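Local coordinates for probable ABC transporter phosphite binding protein PhnD1 (Prochlorococcus marinus str. MIT 9301, PDB 5LQ5) that binds inorganic phosphite strongly, and methylphosphonate and phosphate only very weakly, probably as the solute-binding component of an ABC transporter, at residues Q14-D17 / V18-R22; V43-Y46 / I47-V50; A82-D85 / I86-E89; L175-Q178 / V179-N183; D245-A249 / K250-K254. One frame throughout, in Å; residues are numbered along the deposited sequence.

Contact 1: residues Q14-D17 / V18-R22; sequences QNQD and VLDKR
Gln-16 and Asp-20 sit one helical turn apart at the start of helix 16-34, and their side chains meet at its first turn, on the side facing Tyr-40. The Gln-16 chain starts out pointing off the helix from CB. With CG anti to the backbone N (chi1 -166°) and a bend at the next bond, it swings back over the following turn. CG comes within 3.7 Å of Asp-20 OD1, and CD lies 4.0 Å from Leu-19 CD1. At the tip the amide splits its work. OE1 rests on a methyl, Leu-19 CD1, at 3.6 Å, while NE2 gives a nearly straight hydrogen bond to Asp-20 OD1, 2.9 Å long with an N-H...O angle of 169°. The acceptor lies close to the amide plane, but the amide comes at the carboxylate from above its plane, 52° out of it. Gln-16 NE2 has a second partner, the hydroxyl of Tyr-40 on strand 37-40.

Beside this pair the backbone begins its regular bonding. Asn-15, in the N-cap position, takes Leu-19 N on its carbonyl oxygen at 3.2 Å; its side chain makes no capping bond. Asp-17 OD1 reaches forward to Val-18 N in a weak bond of 3.0 Å, placing a negative charge in the first turn where it probably suits the helix dipole. Further along, Arg-22 turns inward and gives NH1 to Met-246 O. The whole is a helix N-terminus in the first beta-alpha-beta unit, strand 5-10, helix 16-34 and strand 37-40, of a periplasmic binding protein domain.

Contact 2: residues V43-Y46 / I47-V50; sequences VINY and IAAV. With PO3 (phosphite ion), chain B.
The ring of Tyr-46, whose carbonyl receives Val-50 N one turn on, presents an edge to the phosphite. Ion atom O2 lies in the ring plane and O3 near it. Tyr-46 OH donates to O3 of the ion over a short 2.6 Å, and the neighbouring ring carbon CE1 is 3.5 Å from that same oxygen. The Tyr-46 side chain also packs on Ile-11, Asp-13 and Ser-123. The other flat group is the Asn-45 amide. Its OD1 takes Ala-48 N at 2.8 Å, with an N-H...O angle of 153° and the donor nearly in line with the amide C=O. This is an N-cap bond, and it needs Asn-45 CG to stand between the backbone N and the carbonyl carbon (chi1 61°), folding the amide back over the first turn. Ala-48 CB is then pressed to 3.4 Å from Asn-45 OD1.

Apolar contacts finish the turn. The chain running into the helix lays Val-43 CB against Ala-48 CB at 3.8 Å, Val-43 CG2 reaches Ala-49 CB at 4.1 Å, and Ile-44 CG1 touches the Ala-48 methyl from further out. Val-50 faces inward onto helix 65-74 and Phe-63.

The cap marks the start of helix 46-54 and probably steadies it, and Tyr-46, the next residue, is held with its hydroxyl at the ion. Ser-126 OG, Ser-128 OG, Thr-127 N and His-158 NE2 bond the same phosphite. Tyr-46, at the helix start, adds a neutral hydroxyl to these donors, and the short bond suggests a strong one.

Contact 3: residues A82-D85 / I86-E89; sequences AQRD and IDKE
A side-on, two-nitrogen salt bridge between Arg-84 and Asp-87 closes the turn where strand 79-84 of one sheet gives way to the connection leading to strand 92-97 of the other. Arg-84 NE meets Asp-87 OD2 at 2.9 Å, and its NH2 meets OD1 at the same 2.9 Å. Both bonds are close to straight, and both carboxylate oxygens lie near the guanidinium plane and are approached on the syn side, though the carboxylate is twisted 29° from that plane. The Arg-84 chain bends at its third torsion (chi3 -62°), bringing the guanidinium round beside its own backbone. As a result OD2 can also accept Arg-84 N at 2.9 Å through its anti lone pair, leaving it gripped twice by one residue. Ile-86 CG2 lies over one guanidinium face, 3.9 Å from Arg-84 NE.

On the other side of the chain the Gln-83 amide crosses Lys-88, with NE2 3.5 Å from Lys-88 CG. Further out, the Gln-83 amide bonds Gln-259 and Lys-254 O, Arg-84 NH1 goes to Phe-247 O, and Asp-85 pairs with Arg-251. Asp-87 joins Asp-205 through the backbone, and Asp-87 OD1 weakly accepts Tyr-206 N. Asp-205 and Tyr-206 belong to the phosphite pocket, so this buried ion pair stands behind that wall, in the interdomain crossover of a two-domain periplasmic binding protein.

Contact 4: residues L175-Q178 / V179-N183; sequences LNKQ and VWENN
Asn-176 and Val-179 form the tight inner part of this contact, where strand 172-176 turns directly into helix 177-186. Asn-176 CG packs on Val-179 CG2 at 3.6 Å, while its OD1 accepts Val-179 N at 3.0 Å, an N-cap bond. The N-H is well aimed, but it stands above the amide plane, 55° out of it. The amide's other end, ND2, is bonded to the hydroxyl of Tyr-206, a pocket residue. Alongside, Leu-175 CD1 reaches Trp-180 CB at 4.0 Å, under cover of Val-93 and Ile-162. Asn-183, also buried, folds ND2 back onto Val-179 O at 3.0 Å; its own backbone N reaches that oxygen from the opposite face.

The outer side is polar and more open to solvent: a short salt bridge, then a weak amide bond. Lys-177 runs extended and then turns at its last torsion (chi4 -80°), bringing NZ to Glu-181 OE2 at 2.7 Å on the syn side of the carboxylate. A leucine in its place would probably leave Glu-181 without that charged mate and free to swing outward. Next to it, Gln-178 NE2 offers Asn-182 OD1 only a weak bond of 3.4 Å, straight but long, with the two amide planes 45° apart. Asn-182 finds a firmer partner through ND2 in Asn-248 OD1.

The chemistry divides accordingly. Inside, both asparagine amides bond backbone atoms of the helix, Asn-176 accepting and Asn-183 donating, and Asn-176 links the first turn to Tyr-206 as a second-shell residue of the phosphite site; outside, side-chain pairs tie successive turns at the partly exposed surface.

Contact 5: residues D245-A249 / K250-K254; sequences DMFNA and KRFIK
Between Phe-247 and Phe-252 the backbone leaves helix 238-246 through a Schellman motif, Asn-248 taking positive phi (54°) with its N bonded to Asp-245 O at 3.1 Å, and then stretches out toward strand 252-253. This turn brings the two phenyl rings together as a T-shaped pair. Their centroids lie 5.2 Å apart with the planes at 73°. Phe-252 sends its edge, led by CZ, onto the middle of one Phe-247 face: CZ is 3.8 Å from Phe-247 CG and 4.2 Å from Phe-247 CE2, almost equally far from near and distant ring atoms. In Phe-247, CG lies beside the backbone N and opposite the carbonyl carbon (chi1 -75°), which turns that face toward the arriving strand.

Trp-62 makes a second edge-to-face pair with Phe-247, and Arg-22 adds a cation-pi contact. With alanine in place of Phe-247, the Phe-252 edge is likely to lose the face it rests on, and Arg-22 its aromatic partner. Along the outer side of the bend the contacts are sparser. Ala-249 CB lies 3.7 Å from Arg-251 O, and Lys-250 NZ stays 5.0 Å from Asp-245 OD1, opposite charges near each other but not touching. The Arg-251 guanidinium, salt-bridged to Asp-85, has Ile-253 CG2 over one face.

Phe-252 continues the aromatic packing onto Trp-208 and against Ile-230 of helix 222-231, while Ile-253 bonds through its backbone to Gln-83. The turn therefore carries the chain from the end of helix 238-246 to the edge strand 252-253, beside strand 79-84.

How the contacts relate
Contact 2 alone touches the phosphite; contact 4 stands one shell back, and contact 5 lies furthest off, with Phe-247 about 12 Å from the ion. Contacts 3 and 5 are the closest pair, centres about 8 Å apart, and serve neighbouring strands of one sheet, the first through a buried ion pair, the second through aromatic rings. Contacts 2 and 4 both use an asparagine cap to start a helix, whereas contact 1 starts its own without one and relies on backbone bonds and a glutamine-aspartate pair. Contact 1 packs on contact 4 through Gln-14 and Val-179 and on contact 5 through Arg-22, which bonds Met-246 O and packs on Phe-247. All five mix a buried side with a more exposed one.

Contact 1: residues Q14-D17 / V18-R22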
# COMPACT_ATOMS: atom_id res chain seq x y z
N GLN A 14 -6.07 -3.00 -3.20
CA GLN A 14 -6.58 -3.24 -4.56
C GLN A 14 -7.76 -4.22 -4.47
O GLN A 14 -8.00 -4.80 -3.44
CB GLN A 14 -5.44 -3.80 -5.44
CG GLN A 14 -4.38 -2.75 -5.70
CD GLN A 14 -3.13 -3.35 -6.27
OE1 GLN A 14 -2.17 -3.65 -5.56
NE2 GLN A 14 -3.13 -3.52 -7.53
N ASN A 15 -8.46 -4.42 -5.58
CA ASN A 15 -9.55 -5.35 -5.63
C ASN A 15 -9.10 -6.76 -5.24
O ASN A 15 -7.96 -7.17 -5.52
CB ASN A 15 -10.21 -5.37 -7.00
CG ASN A 15 -10.93 -4.07 -7.34
OD1 ASN A 15 -11.40 -3.33 -6.46
ND2 ASN A 15 -11.03 -3.81 -8.59
N GLN A 16 -10.01 -7.48 -4.61
CA GLN A 16 -9.69 -8.81 -4.07
C GLN A 16 -9.20 -9.82 -5.12
O GLN A 16 -8.34 -10.67 -4.82
CB GLN A 16 -10.83 -9.37 -3.24
CG GLN A 16 -10.45 -10.57 -2.38
CD GLN A 16 -9.42 -10.21 -1.34
OE1 GLN A 16 -9.55 -9.20 -0.65
NE2 GLN A 16 -8.38 -11.00 -1.25
N ASP A 17 -9.72 -9.72 -6.34
CA ASP A 17 -9.23 -10.60 -7.42
C ASP A 17 -7.70 -10.52 -7.68
O ASP A 17 -7.00 -11.53 -7.85
CB ASP A 17 -10.07 -10.47 -8.71
CG ASP A 17 -9.95 -9.12 -9.43
OD1 ASP A 17 -9.69 -8.08 -8.80
OD2 ASP A 17 -10.18 -9.09 -10.66
N VAL A 18 -7.19 -9.30 -7.67
CA VAL A 18 -5.75 -9.01 -7.81
C VAL A 18 -5.00 -9.57 -6.60
O VAL A 18 -3.95 -10.19 -6.73
CB VAL A 18 -5.50 -7.48 -7.95
CG1 VAL A 18 -4.01 -7.15 -7.92
CG2 VAL A 18 -6.14 -6.96 -9.24
N LEU A 19 -5.52 -9.31 -5.42
CA LEU A 19 -4.86 -9.73 -4.17
C LEU A 19 -4.79 -11.24 -4.08
O LEU A 19 -3.73 -11.80 -3.75
CB LEU A 19 -5.58 -9.20 -2.93
CG LEU A 19 -5.72 -7.68 -2.82
CD1 LEU A 19 -6.63 -7.36 -1.63
CD2 LEU A 19 -4.40 -6.99 -2.71
N ASP A 20 -5.91 -11.89 -4.36
CA ASP A 20 -5.96 -13.37 -4.33
C ASP A 20 -4.89 -13.95 -5.25
O ASP A 20 -4.13 -14.84 -4.87
CB ASP A 20 -7.31 -13.86 -4.83
CG ASP A 20 -8.42 -13.75 -3.80
OD1 ASP A 20 -8.15 -13.52 -2.61
OD2 ASP A 20 -9.59 -13.92 -4.21
N LYS A 21 -4.84 -13.45 -6.48
CA LYS A 21 -3.88 -13.99 -7.47
C LYS A 21 -2.42 -13.84 -7.01
O LYS A 21 -1.66 -14.81 -7.01
CB LYS A 21 -4.07 -13.34 -8.84
CG LYS A 21 -3.45 -14.15 -9.97
CD LYS A 21 -3.53 -13.42 -11.29
CE LYS A 21 -2.68 -14.15 -12.33
NZ LYS A 21 -2.63 -13.45 -13.63
N ARG A 22 -2.08 -12.62 -6.60
CA ARG A 22 -0.74 -12.26 -6.11
C ARG A 22 -0.35 -13.09 -4.91
O ARG A 22 0.74 -13.73 -4.89
CB ARG A 22 -0.70 -10.77 -5.72
CG ARG A 22 0.65 -10.30 -5.27
CD ARG A 22 0.81 -8.86 -5.60
NE ARG A 22 0.19 -8.02 -4.62
CZ ARG A 22 0.18 -6.69 -4.70
NH1 ARG A 22 0.71 -6.08 -5.74
NH2 ARG A 22 -0.38 -5.99 -3.72

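Contact 2: residues V43-Y46 / I47-V50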
# COMPACT_ATOMS: atom_id res chain seq x y z
N VAL A 43 -8.24 -10.03 4.49
CA VAL A 43 -8.90 -9.22 5.52
C VAL A 43 -9.82 -8.19 4.90
O VAL A 43 -9.65 -7.82 3.75
CB VAL A 43 -7.87 -8.54 6.43
CG1 VAL A 43 -7.07 -9.61 7.16
CG2 VAL A 43 -7.00 -7.55 5.63
N ILE A 44 -10.71 -7.64 5.71
CA ILE A 44 -11.72 -6.69 5.18
C ILE A 44 -11.22 -5.26 4.94
O ILE A 44 -11.76 -4.58 4.07
CB ILE A 44 -13.03 -6.65 6.01
CG1 ILE A 44 -12.76 -6.21 7.45
CG2 ILE A 44 -13.76 -7.99 5.89
CD1 ILE A 44 -14.04 -5.79 8.17
N ASN A 45 -10.21 -4.81 5.71
CA ASN A 45 -9.74 -3.41 5.62
C ASN A 45 -8.33 -3.27 6.20
O ASN A 45 -7.76 -4.27 6.67
CB ASN A 45 -10.76 -2.44 6.24
CG ASN A 45 -11.02 -2.69 7.71
OD1 ASN A 45 -10.13 -3.13 8.46
ND2 ASN A 45 -12.25 -2.45 8.14
N TYR A 46 -7.75 -2.07 6.10
CA TYR A 46 -6.38 -1.88 6.57
C TYR A 46 -6.26 -2.11 8.08
O TYR A 46 -5.28 -2.64 8.53
CB TYR A 46 -5.88 -0.49 6.26
CG TYR A 46 -5.40 -0.20 4.82
CD1 TYR A 46 -4.22 0.51 4.60
CD2 TYR A 46 -6.14 -0.55 3.70
CE1 TYR A 46 -3.81 0.83 3.33
CE2 TYR A 46 -5.76 -0.17 2.43
CZ TYR A 46 -4.58 0.50 2.23
OH TYR A 46 -4.16 0.87 0.97
N ILE A 47 -7.28 -1.69 8.84
CA ILE A 47 -7.23 -1.88 10.29
C ILE A 47 -7.15 -3.36 10.61
O ILE A 47 -6.42 -3.76 11.50
CB ILE A 47 -8.40 -1.19 10.99
CG1 ILE A 47 -8.18 0.30 10.98
CG2 ILE A 47 -8.56 -1.68 12.42
CD1 ILE A 47 -9.41 1.10 11.38
N ALA A 48 -7.92 -4.14 9.88
CA ALA A 48 -7.95 -5.60 10.10
C ALA A 48 -6.59 -6.26 9.83
O ALA A 48 -6.25 -7.30 10.41
CB ALA A 48 -9.04 -6.27 9.27
N ALA A 49 -5.83 -5.70 8.91
CA ALA A 49 -4.47 -6.20 8.65
C ALA A 49 -3.56 -5.96 9.86
O ALA A 49 -2.84 -6.86 10.31
CB ALA A 49 -3.92 -5.57 7.38
N VAL A 50 -3.65 -4.75 10.41
CA VAL A 50 -2.87 -4.39 11.59
C VAL A 50 -3.32 -5.25 12.79
O VAL A 50 -2.49 -5.85 13.51
CB VAL A 50 -2.97 -2.90 11.91
CG1 VAL A 50 -2.22 -2.62 13.22
CG2 VAL A 50 -2.36 -2.08 10.77
P PO3 B . -0.43 2.25 1.06
O1 PO3 B . 0.33 3.30 0.18
O2 PO3 B . -0.26 2.45 2.62
O3 PO3 B . -1.92 2.15 0.65

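Contact 3: residues A82-D85 / I86-E89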
# COMPACT_ATOMS: atom_id res chain seq x y z
N ALA A 82 11.60 -7.06 4.00
CA ALA A 82 11.94 -6.69 2.62
C ALA A 82 11.00 -5.61 2.08
O ALA A 82 9.94 -5.33 2.65
CB ALA A 82 11.86 -7.91 1.73
N GLN A 83 11.40 -5.01 0.97
CA GLN A 83 10.62 -4.03 0.23
C GLN A 83 11.00 -4.18 -1.25
O GLN A 83 11.84 -5.01 -1.58
CB GLN A 83 10.89 -2.60 0.74
CG GLN A 83 12.30 -2.10 0.41
CD GLN A 83 12.68 -0.76 1.00
OE1 GLN A 83 11.91 0.18 0.98
NE2 GLN A 83 13.93 -0.64 1.46
N ARG A 84 10.38 -3.39 -2.10
CA ARG A 84 10.81 -3.23 -3.51
C ARG A 84 11.70 -2.01 -3.65
O ARG A 84 11.71 -1.13 -2.81
CB ARG A 84 9.61 -3.13 -4.45
CG ARG A 84 8.59 -4.25 -4.27
CD ARG A 84 7.23 -3.95 -4.89
NE ARG A 84 6.61 -2.79 -4.26
CZ ARG A 84 5.41 -2.31 -4.59
NH1 ARG A 84 4.69 -2.86 -5.54
NH2 ARG A 84 4.93 -1.26 -3.94
N ASP A 85 12.46 -1.94 -4.75
CA ASP A 85 13.25 -0.73 -5.02
C ASP A 85 12.38 0.52 -5.02
O ASP A 85 12.75 1.52 -4.43
CB ASP A 85 14.00 -0.82 -6.36
CG ASP A 85 15.18 -1.76 -6.30
OD1 ASP A 85 16.19 -1.42 -5.64
OD2 ASP A 85 15.09 -2.84 -6.90
N ILE A 86 11.21 0.42 -5.65
CA ILE A 86 10.28 1.56 -5.73
C ILE A 86 9.75 2.06 -4.38
O ILE A 86 9.43 3.25 -4.21
CB ILE A 86 9.11 1.30 -6.72
CG1 ILE A 86 8.35 2.61 -6.98
CG2 ILE A 86 8.15 0.20 -6.25
CD1 ILE A 86 9.24 3.74 -7.46
N ASP A 87 9.70 1.16 -3.41
CA ASP A 87 9.24 1.54 -2.07
C ASP A 87 10.14 2.51 -1.31
O ASP A 87 9.69 3.13 -0.35
CB ASP A 87 8.93 0.31 -1.23
CG ASP A 87 7.83 -0.51 -1.83
OD1 ASP A 87 6.75 0.08 -2.11
OD2 ASP A 87 8.01 -1.74 -2.00
N LYS A 88 11.40 2.63 -1.73
CA LYS A 88 12.29 3.67 -1.21
C LYS A 88 12.01 5.08 -1.76
O LYS A 88 12.37 6.06 -1.12
CB LYS A 88 13.79 3.32 -1.45
CG LYS A 88 14.35 2.33 -0.43
CD LYS A 88 15.88 2.30 -0.45
CE LYS A 88 16.43 1.21 -1.34
NZ LYS A 88 17.89 1.39 -1.55
N GLU A 89 11.41 5.14 -2.94
CA GLU A 89 11.13 6.38 -3.69
C GLU A 89 9.71 6.38 -4.30
O GLU A 89 9.50 6.61 -5.50
CB GLU A 89 12.19 6.64 -4.78
CG GLU A 89 12.29 5.56 -5.86
CD GLU A 89 13.57 4.73 -5.76
OE1 GLU A 89 13.84 4.20 -4.67
OE2 GLU A 89 14.31 4.63 -6.76

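Contact 4: residues L175-Q178 / V179-N183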
# COMPACT_ATOMS: atom_id res chain seq x y z
N LEU A 175 -4.07 8.54 -5.15
CA LEU A 175 -3.75 7.11 -5.03
C LEU A 175 -2.30 6.78 -5.34
O LEU A 175 -1.56 7.60 -5.86
CB LEU A 175 -4.69 6.25 -5.89
CG LEU A 175 -4.52 6.42 -7.40
CD1 LEU A 175 -4.76 5.07 -8.06
CD2 LEU A 175 -5.45 7.49 -7.93
N ASN A 176 -1.97 5.54 -5.03
CA ASN A 176 -0.73 4.82 -5.40
C ASN A 176 -0.45 5.00 -6.92
O ASN A 176 -1.27 4.64 -7.76
CB ASN A 176 -0.97 3.36 -5.03
CG ASN A 176 0.13 2.42 -5.43
OD1 ASN A 176 0.72 2.54 -6.50
ND2 ASN A 176 0.38 1.42 -4.58
N LYS A 177 0.73 5.50 -7.28
CA LYS A 177 1.04 5.82 -8.71
C LYS A 177 1.18 4.52 -9.55
O LYS A 177 0.75 4.47 -10.71
CB LYS A 177 2.33 6.65 -8.81
CG LYS A 177 2.81 6.89 -10.25
CD LYS A 177 3.88 7.98 -10.23
CE LYS A 177 4.37 8.34 -11.62
NZ LYS A 177 5.36 7.35 -12.10
N GLN A 178 1.76 3.48 -8.95
CA GLN A 178 1.87 2.16 -9.63
C GLN A 178 0.51 1.55 -9.98
O GLN A 178 0.31 0.99 -11.04
CB GLN A 178 2.68 1.16 -8.78
CG GLN A 178 3.10 -0.09 -9.53
CD GLN A 178 4.14 0.21 -10.61
OE1 GLN A 178 5.22 0.70 -10.30
NE2 GLN A 178 3.81 -0.07 -11.87
N VAL A 179 -0.45 1.70 -9.08
CA VAL A 179 -1.79 1.18 -9.30
C VAL A 179 -2.47 1.96 -10.44
O VAL A 179 -3.14 1.39 -11.28
CB VAL A 179 -2.66 1.18 -8.01
CG1 VAL A 179 -4.11 0.84 -8.32
CG2 VAL A 179 -2.13 0.17 -7.00
N TRP A 180 -2.29 3.28 -10.43
CA TRP A 180 -2.81 4.14 -11.48
C TRP A 180 -2.27 3.68 -12.85
O TRP A 180 -3.03 3.44 -13.79
CB TRP A 180 -2.42 5.58 -11.22
CG TRP A 180 -2.55 6.50 -12.39
CD1 TRP A 180 -1.52 7.13 -13.06
CD2 TRP A 180 -3.76 6.92 -13.03
NE1 TRP A 180 -2.03 7.91 -14.08
CE2 TRP A 180 -3.40 7.81 -14.08
CE3 TRP A 180 -5.12 6.65 -12.82
CZ2 TRP A 180 -4.35 8.40 -14.92
CZ3 TRP A 180 -6.07 7.23 -13.67
CH2 TRP A 180 -5.67 8.10 -14.72
N GLU A 181 -0.96 3.48 -12.91
CA GLU A 181 -0.32 3.01 -14.18
C GLU A 181 -0.78 1.62 -14.62
O GLU A 181 -1.00 1.40 -15.80
CB GLU A 181 1.20 3.08 -14.07
CG GLU A 181 1.70 4.52 -14.03
CD GLU A 181 3.15 4.66 -13.62
OE1 GLU A 181 3.86 3.64 -13.47
OE2 GLU A 181 3.59 5.82 -13.44
N ASN A 182 -0.90 0.69 -13.69
CA ASN A 182 -1.42 -0.67 -13.97
C ASN A 182 -2.82 -0.65 -14.57
O ASN A 182 -3.13 -1.41 -15.47
CB ASN A 182 -1.46 -1.55 -12.72
CG ASN A 182 -0.09 -1.93 -12.25
OD1 ASN A 182 0.91 -1.57 -12.86
ND2 ASN A 182 -0.03 -2.62 -11.13
N ASN A 183 -3.66 0.22 -14.04
CA ASN A 183 -5.05 0.34 -14.52
C ASN A 183 -5.13 0.98 -15.91
O ASN A 183 -5.89 0.56 -16.76
CB ASN A 183 -5.90 1.10 -13.53
CG ASN A 183 -6.47 0.22 -12.49
OD1 ASN A 183 -7.47 -0.41 -12.72
ND2 ASN A 183 -5.82 0.14 -11.33

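Contact 5: residues D245-A249 / K250-K254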
# COMPACT_ATOMS: atom_id res chain seq x y z
N ASP A 245 6.21 -9.88 -11.24
CA ASP A 245 5.40 -9.03 -12.16
C ASP A 245 4.09 -8.53 -11.48
O ASP A 245 3.64 -7.40 -11.71
CB ASP A 245 5.04 -9.77 -13.44
CG ASP A 245 6.22 -9.94 -14.41
OD1 ASP A 245 7.30 -9.32 -14.22
OD2 ASP A 245 6.02 -10.71 -15.38
N MET A 246 3.52 -9.36 -10.62
CA MET A 246 2.31 -8.98 -9.84
C MET A 246 2.60 -7.90 -8.82
O MET A 246 1.65 -7.22 -8.38
CB MET A 246 1.70 -10.17 -9.10
CG MET A 246 1.10 -11.25 -9.97
SD MET A 246 -0.44 -10.84 -10.79
CE MET A 246 -1.54 -10.15 -9.55
N PHE A 247 3.87 -7.77 -8.42
CA PHE A 247 4.34 -6.69 -7.51
C PHE A 247 4.98 -5.52 -8.26
O PHE A 247 5.48 -4.58 -7.65
CB PHE A 247 5.37 -7.24 -6.51
CG PHE A 247 4.79 -8.07 -5.42
CD1 PHE A 247 4.37 -7.46 -4.22
CD2 PHE A 247 4.64 -9.42 -5.55
CE1 PHE A 247 3.83 -8.23 -3.19
CE2 PHE A 247 4.10 -10.19 -4.54
CZ PHE A 247 3.68 -9.59 -3.35
N ASN A 248 4.97 -5.59 -9.60
CA ASN A 248 5.54 -4.53 -10.48
C ASN A 248 6.98 -4.22 -10.11
O ASN A 248 7.40 -3.07 -10.01
CB ASN A 248 4.68 -3.26 -10.39
CG ASN A 248 3.22 -3.54 -10.65
OD1 ASN A 248 2.37 -3.24 -9.81
ND2 ASN A 248 2.92 -4.13 -11.80
N ALA A 249 7.75 -5.29 -9.91
CA ALA A 249 9.12 -5.18 -9.41
C ALA A 249 10.01 -6.23 -10.04
O ALA A 249 9.54 -7.31 -10.38
CB ALA A 249 9.17 -5.33 -7.91
N LYS A 250 11.28 -5.89 -10.21
CA LYS A 250 12.31 -6.83 -10.71
C LYS A 250 12.91 -7.71 -9.62
O LYS A 250 13.49 -8.76 -9.89
CB LYS A 250 13.42 -6.07 -11.46
CG LYS A 250 12.89 -5.16 -12.58
CD LYS A 250 12.22 -5.93 -13.72
CE LYS A 250 11.18 -5.08 -14.43
NZ LYS A 250 10.57 -5.80 -15.58
N ARG A 251 12.75 -7.26 -8.38
CA ARG A 251 13.31 -7.92 -7.21
C ARG A 251 12.71 -7.34 -5.92
O ARG A 251 12.13 -6.25 -5.92
CB ARG A 251 14.83 -7.73 -7.16
CG ARG A 251 15.29 -6.27 -7.12
CD ARG A 251 16.80 -6.16 -7.06
NE ARG A 251 17.24 -4.78 -6.84
CZ ARG A 251 18.43 -4.40 -6.39
NH1 ARG A 251 19.38 -5.29 -6.10
NH2 ARG A 251 18.66 -3.10 -6.22
N PHE A 252 12.90 -8.08 -4.84
CA PHE A 252 12.80 -7.55 -3.48
C PHE A 252 14.19 -7.25 -2.94
O PHE A 252 15.14 -7.91 -3.31
CB PHE A 252 12.08 -8.51 -2.54
CG PHE A 252 10.60 -8.64 -2.81
CD1 PHE A 252 9.71 -7.66 -2.39
CD2 PHE A 252 10.11 -9.74 -3.47
CE1 PHE A 252 8.35 -7.80 -2.66
CE2 PHE A 252 8.77 -9.89 -3.72
CZ PHE A 252 7.87 -8.93 -3.30
N ILE A 253 14.27 -6.28 -2.06
CA ILE A 253 15.50 -5.80 -1.43
C ILE A 253 15.29 -5.65 0.07
O ILE A 253 14.15 -5.62 0.56
CB ILE A 253 15.96 -4.43 -2.00
CG1 ILE A 253 14.94 -3.33 -1.71
CG2 ILE A 253 16.21 -4.55 -3.50
CD1 ILE A 253 15.47 -1.94 -2.01
N LYS A 254 16.39 -5.49 0.79
CA LYS A 254 16.38 -5.32 2.24
C LYS A 254 15.70 -3.98 2.64
O LYS A 254 15.71 -2.99 1.91
CB LYS A 254 17.80 -5.36 2.84
CG LYS A 254 18.44 -6.72 2.65
CD LYS A 254 19.79 -6.79 3.32
CE LYS A 254 20.56 -7.96 2.75
NZ LYS A 254 21.90 -8.09 3.38